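Local coordinates for protein 16S rRNA methyltransferase (Streptomyces sp. DSM 40477, PDB 3MQ2) that methylates the N1 position of adenine 1408 in 16S rRNA using S-adenosyl-L-methionine, conferring resistance to aminoglycosides such as kanamycin and apramycin, at residues Tyr183-Glu188 against Asp205-Leu210; Glu121-Met126 against Pro169-Ala174. All blocks are in the same frame, centred on the assembly; numbering follows the deposited sequence.

Both contacts lie at one side of a Rossmann-like methyltransferase domain, where the order across the seven-stranded sheet ends 134-141, 209-216, 176-184. Interaction 1 joins the last two of these strands where 176-184 ends and 209-216 begins; interaction 2 packs helix 121-128 against the C-terminal end of helix 160-173. That helix is followed in the chain by strand 176-184, so the chain closes interaction 2 before it opens interaction 1. Their centres are 25 Å apart and their nearest atoms about 8 Å. Relative to the bound S-adenosyl-L-homocysteine, the side chain of Val209 in interaction 1 is about 9 Å away and that of Leu123 in interaction 2 about 12 Å.

Interaction 1: Tyr183-Glu188 against Asp205-Leu210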
loop_
_atom_site.group_PDB
_atom_site.type_symbol
_atom_site.label_atom_id
_atom_site.label_comp_id
_atom_site.label_asym_id
_atom_site.label_seq_id
_atom_site.Cartn_x
_atom_site.Cartn_y
_atom_site.Cartn_z
ATOM N N TYR A 183 0.677 -16.139 -7.316
ATOM C CA TYR A 183 1.822 -15.493 -7.922
ATOM C C TYR A 183 1.342 -14.528 -9.000
ATOM O O TYR A 183 0.351 -14.797 -9.701
ATOM C CB TYR A 183 2.734 -16.530 -8.564
ATOM C CG TYR A 183 3.504 -17.409 -7.611
ATOM C CD1 TYR A 183 4.350 -16.866 -6.650
ATOM C CD2 TYR A 183 3.411 -18.793 -7.700
ATOM C CE1 TYR A 183 5.071 -17.683 -5.791
ATOM C CE2 TYR A 183 4.131 -19.615 -6.852
ATOM C CZ TYR A 183 4.962 -19.058 -5.904
ATOM O OH TYR A 183 5.676 -19.876 -5.062
ATOM N N LEU A 184 2.033 -13.398 -9.120
ATOM C CA LEU A 184 1.783 -12.452 -10.197
ATOM C C LEU A 184 2.882 -12.583 -11.235
ATOM O O LEU A 184 4.067 -12.626 -10.887
ATOM C CB LEU A 184 1.778 -11.013 -9.671
ATOM C CG LEU A 184 0.653 -10.593 -8.732
ATOM C CD1 LEU A 184 0.734 -9.088 -8.573
ATOM C CD2 LEU A 184 -0.702 -11.017 -9.277
ATOM N N GLU A 185 2.494 -12.656 -12.507
ATOM C CA GLU A 185 3.472 -12.608 -13.596
ATOM C C GLU A 185 4.166 -11.256 -13.579
ATOM O O GLU A 185 3.593 -10.271 -13.116
ATOM C CB GLU A 185 2.768 -12.757 -14.940
ATOM C CG GLU A 185 2.037 -14.050 -15.107
ATOM C CD GLU A 185 2.961 -15.187 -15.488
ATOM O OE1 GLU A 185 4.169 -14.942 -15.672
ATOM O OE2 GLU A 185 2.468 -16.326 -15.605
ATOM N N PRO A 186 5.408 -11.200 -14.078
ATOM C CA PRO A 186 6.145 -9.932 -14.134
ATOM C C PRO A 186 5.353 -8.848 -14.856
ATOM O O PRO A 186 5.441 -7.675 -14.475
ATOM C CB PRO A 186 7.400 -10.303 -14.935
ATOM C CG PRO A 186 7.624 -11.728 -14.581
ATOM C CD PRO A 186 6.245 -12.338 -14.493
ATOM N N GLU A 187 4.593 -9.227 -15.880
ATOM C CA GLU A 187 3.764 -8.259 -16.591
ATOM C C GLU A 187 2.635 -7.708 -15.714
ATOM O O GLU A 187 2.240 -6.548 -15.863
ATOM C CB GLU A 187 3.222 -8.847 -17.901
ATOM C CG GLU A 187 4.300 -9.113 -18.938
ATOM C CD GLU A 187 5.140 -10.340 -18.613
ATOM O OE1 GLU A 187 4.663 -11.205 -17.846
ATOM O OE2 GLU A 187 6.274 -10.441 -19.133
ATOM N N GLU A 188 2.134 -8.532 -14.796
ATOM C CA GLU A 188 1.075 -8.106 -13.876
ATOM C C GLU A 188 1.631 -7.153 -12.825
ATOM O O GLU A 188 0.995 -6.158 -12.464
ATOM C CB GLU A 188 0.397 -9.319 -13.219
ATOM C CG GLU A 188 -0.451 -10.136 -14.195
ATOM C CD GLU A 188 -1.026 -11.408 -13.590
ATOM O OE1 GLU A 188 -2.229 -11.675 -13.800
ATOM O OE2 GLU A 188 -0.278 -12.158 -12.929
ATOM N N ASP A 205 14.018 -15.176 -12.055
ATOM C CA ASP A 205 13.078 -16.050 -11.366
ATOM C C ASP A 205 11.756 -16.155 -12.128
ATOM O O ASP A 205 11.380 -15.247 -12.860
ATOM C CB ASP A 205 12.856 -15.587 -9.916
ATOM C CG ASP A 205 14.136 -15.654 -9.095
ATOM O OD1 ASP A 205 14.977 -16.536 -9.378
ATOM O OD2 ASP A 205 14.317 -14.823 -8.181
ATOM N N ARG A 206 11.053 -17.265 -11.947
ATOM C CA ARG A 206 9.762 -17.451 -12.606
ATOM C C ARG A 206 8.770 -16.379 -12.177
ATOM O O ARG A 206 8.111 -15.771 -13.015
ATOM C CB ARG A 206 9.190 -18.840 -12.313
ATOM C CG ARG A 206 7.852 -19.110 -13.003
ATOM C CD ARG A 206 7.954 -19.008 -14.529
ATOM N NE ARG A 206 6.632 -19.150 -15.137
ATOM C CZ ARG A 206 5.776 -18.146 -15.303
ATOM N NH1 ARG A 206 6.103 -16.910 -14.919
ATOM N NH2 ARG A 206 4.586 -18.373 -15.842
ATOM N N PHE A 207 8.670 -16.164 -10.865
ATOM C CA PHE A 207 7.824 -15.124 -10.302
ATOM C C PHE A 207 8.609 -14.369 -9.254
ATOM O O PHE A 207 9.442 -14.948 -8.559
ATOM C CB PHE A 207 6.603 -15.720 -9.616
ATOM C CG PHE A 207 5.661 -16.414 -10.543
ATOM C CD1 PHE A 207 4.920 -15.697 -11.466
ATOM C CD2 PHE A 207 5.487 -17.785 -10.458
ATOM C CE1 PHE A 207 4.030 -16.353 -12.321
ATOM C CE2 PHE A 207 4.597 -18.446 -11.299
ATOM C CZ PHE A 207 3.866 -17.717 -12.226
ATOM N N ASP A 208 8.313 -13.082 -9.127
ATOM C CA ASP A 208 8.966 -12.242 -8.137
ATOM C C ASP A 208 8.019 -11.816 -7.035
ATOM O O ASP A 208 8.466 -11.338 -6.001
ATOM C CB ASP A 208 9.491 -10.977 -8.799
ATOM C CG ASP A 208 10.480 -11.275 -9.886
ATOM O OD1 ASP A 208 11.376 -12.097 -9.629
ATOM O OD2 ASP A 208 10.360 -10.691 -10.980
ATOM N N VAL A 209 6.716 -11.964 -7.268
ATOM C CA VAL A 209 5.722 -11.381 -6.370
ATOM C C VAL A 209 4.605 -12.368 -6.069
ATOM O O VAL A 209 4.149 -13.095 -6.956
ATOM C CB VAL A 209 5.120 -10.111 -6.994
ATOM C CG1 VAL A 209 3.926 -9.602 -6.180
ATOM C CG2 VAL A 209 6.183 -9.026 -7.131
ATOM N N LEU A 210 4.178 -12.398 -4.814
ATOM C CA LEU A 210 3.027 -13.183 -4.389
ATOM C C LEU A 210 1.953 -12.199 -3.931
ATOM O O LEU A 210 2.194 -11.391 -3.038
ATOM C CB LEU A 210 3.409 -14.079 -3.207
ATOM C CG LEU A 210 2.352 -15.026 -2.644
ATOM C CD1 LEU A 210 1.950 -16.025 -3.721
ATOM C CD2 LEU A 210 2.880 -15.744 -1.413
HETATM O O HOH W 1 6.657 -11.661 -10.753
#
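Phe207 is layered between Tyr183 and Arg206. Tyr183 CB sits over the centre of one face, 3.5 Å from the Phe207 centroid, while Arg206 NH1 lies over the opposite face, out toward the rim. The two aromatic rings are nearly parallel, with planes 7° apart, but slid so far that they barely overlap. Arg206 first runs anti to its own N (chi1 -179°), then bends at chi2, which brings the guanidinium round to Glu185. It binds end-on: Arg206 NH1 reaches Glu185 OE1 at 2.9 Å and Arg206 NH2 reaches Glu185 OE2 at 3.0 Å, both on the syn side of a carboxylate turned 33° from the guanidinium plane. Beside this salt bridge, Glu185 CD comes up to the edge of the Phe207 ring.

Phe207, Arg206 and Glu185 lie beyond the end of the antiparallel pairing between strands 176-184 and 209-216, at the edge of the methyltransferase sheet. Leu184 N donates to Val209 O (3.0 Å), and a water bridges Leu184 O and Asp208 N where the chains part. Glu185 is the N-cap of helix 186-191, and its N is held by Glu188 OE2 at 2.8 Å. On the Tyr183 face of the sheet, Leu210 CD1 approaches Tyr183 CD1 at 3.9 Å.

Interaction 2: Glu121-Met126 against Pro169-Ala174; sequences EMLRGM and PRYAEA
Two helices of the Rossmann-like methyltransferase domain meet here: helix 121-128 comes up against the last turn of helix 160-173, just where that helix gives way to strand 176-184. The closest apolar approach is Leu123 CB to Ala174 CB, 3.6 Å. Ala174 brings just a methyl to the interface, and the CA atoms of Arg124 and Ala174 come within 5.3 Å. Leu123 points toward the other helix. Its isobutyl end crosses Tyr171 at about a right angle, and CD1 lies 3.9 Å from Tyr171 CE1 in an off-centre CH-pi contact, 28° from the ring normal.

Arg124, itself exposed, runs along the solvent side of this apolar patch. Its chain is extended from CG to NE (chi3 179°), so it reaches over Ala174, with CG 3.6 Å from Ala174 O, and carries the guanidinium to the carbonyl of Glu173. There Arg124 NH2 donates to Glu173 O at 3.0 Å. The oxygen lies close to the guanidinium plane, but the nitrogen stands above the carbonyl plane, away from the lone-pair directions. The bond thus ties Arg124 to a main-chain carbonyl in the last turn of helix 160-173, and the carboxylate of Glu173 takes no part.

On the sheet side, the Tyr171 hydroxyl bonds to Val115 O of helix 109-116, while the Tyr171 ring rests on Phe136 and Val138 of strand 134-141 and its plane meets that of the Trp176 ring at about 80°. Trp176 NE1 in turn bonds to Leu123 O, linking helix 121-128 to the start of strand 176-184.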
loop_
_atom_site.group_PDB
_atom_site.type_symbol
_atom_site.label_atom_id
_atom_site.label_comp_id
_atom_site.label_asym_id
_atom_site.label_seq_id
_atom_site.Cartn_x
_atom_site.Cartn_y
_atom_site.Cartn_z
ATOM N N GLU A 121 -0.176 -6.413 15.599
ATOM C CA GLU A 121 -0.376 -4.989 15.856
ATOM C C GLU A 121 -0.411 -4.124 14.600
ATOM O O GLU A 121 -1.277 -3.268 14.458
ATOM C CB GLU A 121 0.665 -4.453 16.841
ATOM C CG GLU A 121 0.435 -4.910 18.270
ATOM C CD GLU A 121 1.601 -5.698 18.828
ATOM O OE1 GLU A 121 2.676 -5.703 18.192
ATOM O OE2 GLU A 121 1.445 -6.314 19.904
ATOM N N MET A 122 0.528 -4.332 13.690
ATOM C CA MET A 122 0.529 -3.478 12.508
ATOM C C MET A 122 -0.677 -3.744 11.613
ATOM O O MET A 122 -1.290 -2.808 11.105
ATOM C CB MET A 122 1.812 -3.597 11.703
ATOM C CG MET A 122 1.889 -2.510 10.631
ATOM S SD MET A 122 3.439 -2.523 9.738
ATOM C CE MET A 122 4.520 -1.764 10.924
ATOM N N LEU A 123 -0.999 -5.016 11.400
ATOM C CA LEU A 123 -2.182 -5.363 10.600
ATOM C C LEU A 123 -3.442 -4.761 11.216
ATOM O O LEU A 123 -4.319 -4.250 10.513
ATOM C CB LEU A 123 -2.326 -6.882 10.459
ATOM C CG LEU A 123 -1.300 -7.539 9.535
ATOM C CD1 LEU A 123 -1.291 -9.064 9.703
ATOM C CD2 LEU A 123 -1.622 -7.152 8.099
ATOM N N ARG A 124 -3.529 -4.808 12.539
ATOM C CA ARG A 124 -4.678 -4.220 13.224
ATOM C C ARG A 124 -4.740 -2.711 13.057
ATOM O O ARG A 124 -5.826 -2.140 12.946
ATOM C CB ARG A 124 -4.669 -4.586 14.712
ATOM C CG ARG A 124 -5.036 -6.037 14.962
ATOM C CD ARG A 124 -5.145 -6.342 16.456
ATOM N NE ARG A 124 -5.518 -7.735 16.688
ATOM C CZ ARG A 124 -5.124 -8.457 17.731
ATOM N NH1 ARG A 124 -4.350 -7.917 18.663
ATOM N NH2 ARG A 124 -5.514 -9.721 17.847
ATOM N N GLY A 125 -3.578 -2.062 13.050
ATOM C CA GLY A 125 -3.532 -0.619 12.883
ATOM C C GLY A 125 -3.990 -0.215 11.493
ATOM O O GLY A 125 -4.650 0.812 11.319
ATOM N N MET A 126 -3.627 -1.019 10.494
ATOM C CA MET A 126 -4.046 -0.743 9.130
ATOM C C MET A 126 -5.535 -1.032 8.975
ATOM O O MET A 126 -6.253 -0.275 8.320
ATOM C CB MET A 126 -3.203 -1.539 8.128
ATOM C CG MET A 126 -1.820 -0.912 7.916
ATOM S SD MET A 126 -0.881 -1.681 6.572
ATOM C CE MET A 126 -0.511 -3.259 7.337
ATOM N N PRO A 169 -4.346 -17.794 9.031
ATOM C CA PRO A 169 -4.705 -17.775 10.454
ATOM C C PRO A 169 -4.216 -16.509 11.133
ATOM O O PRO A 169 -4.944 -15.923 11.934
ATOM C CB PRO A 169 -3.958 -18.986 11.020
ATOM C CG PRO A 169 -3.789 -19.892 9.871
ATOM C CD PRO A 169 -3.603 -19.015 8.670
ATOM N N ARG A 170 -2.992 -16.092 10.817
ATOM C CA ARG A 170 -2.432 -14.873 11.383
ATOM C C ARG A 170 -3.215 -13.647 10.952
ATOM O O ARG A 170 -3.434 -12.730 11.742
ATOM C CB ARG A 170 -0.976 -14.694 10.950
ATOM C CG ARG A 170 -0.026 -15.743 11.475
ATOM C CD ARG A 170 1.375 -15.471 10.972
ATOM N NE ARG A 170 2.377 -16.239 11.704
ATOM C CZ ARG A 170 3.684 -16.032 11.609
ATOM N NH1 ARG A 170 4.153 -15.078 10.810
ATOM N NH2 ARG A 170 4.522 -16.780 12.313
ATOM N N TYR A 171 -3.615 -13.615 9.685
ATOM C CA TYR A 171 -4.387 -12.486 9.188
ATOM C C TYR A 171 -5.736 -12.419 9.902
ATOM O O TYR A 171 -6.173 -11.340 10.307
ATOM C CB TYR A 171 -4.551 -12.569 7.666
ATOM C CG TYR A 171 -3.433 -11.893 6.903
ATOM C CD1 TYR A 171 -2.109 -12.053 7.287
ATOM C CD2 TYR A 171 -3.704 -11.086 5.807
ATOM C CE1 TYR A 171 -1.079 -11.431 6.598
ATOM C CE2 TYR A 171 -2.684 -10.463 5.106
ATOM C CZ TYR A 171 -1.374 -10.643 5.504
ATOM O OH TYR A 171 -0.367 -10.011 4.814
ATOM N N ALA A 172 -6.377 -13.577 10.070
ATOM C CA ALA A 172 -7.677 -13.633 10.739
ATOM C C ALA A 172 -7.603 -13.103 12.168
ATOM O O ALA A 172 -8.503 -12.395 12.612
ATOM C CB ALA A 172 -8.234 -15.058 10.736
ATOM N N GLU A 173 -6.533 -13.446 12.881
ATOM C CA GLU A 173 -6.327 -12.964 14.247
ATOM C C GLU A 173 -6.314 -11.438 14.286
ATOM O O GLU A 173 -6.695 -10.827 15.289
ATOM C CB GLU A 173 -5.003 -13.483 14.806
ATOM C CG GLU A 173 -4.840 -14.993 14.770
ATOM C CD GLU A 173 -3.424 -15.430 15.107
ATOM O OE1 GLU A 173 -3.115 -16.631 14.945
ATOM O OE2 GLU A 173 -2.620 -14.572 15.532
ATOM N N ALA A 174 -5.871 -10.829 13.192
ATOM C CA ALA A 174 -5.720 -9.381 13.125
ATOM C C ALA A 174 -6.899 -8.723 12.420
ATOM O O ALA A 174 -6.905 -7.516 12.212
ATOM C CB ALA A 174 -4.414 -9.012 12.427
#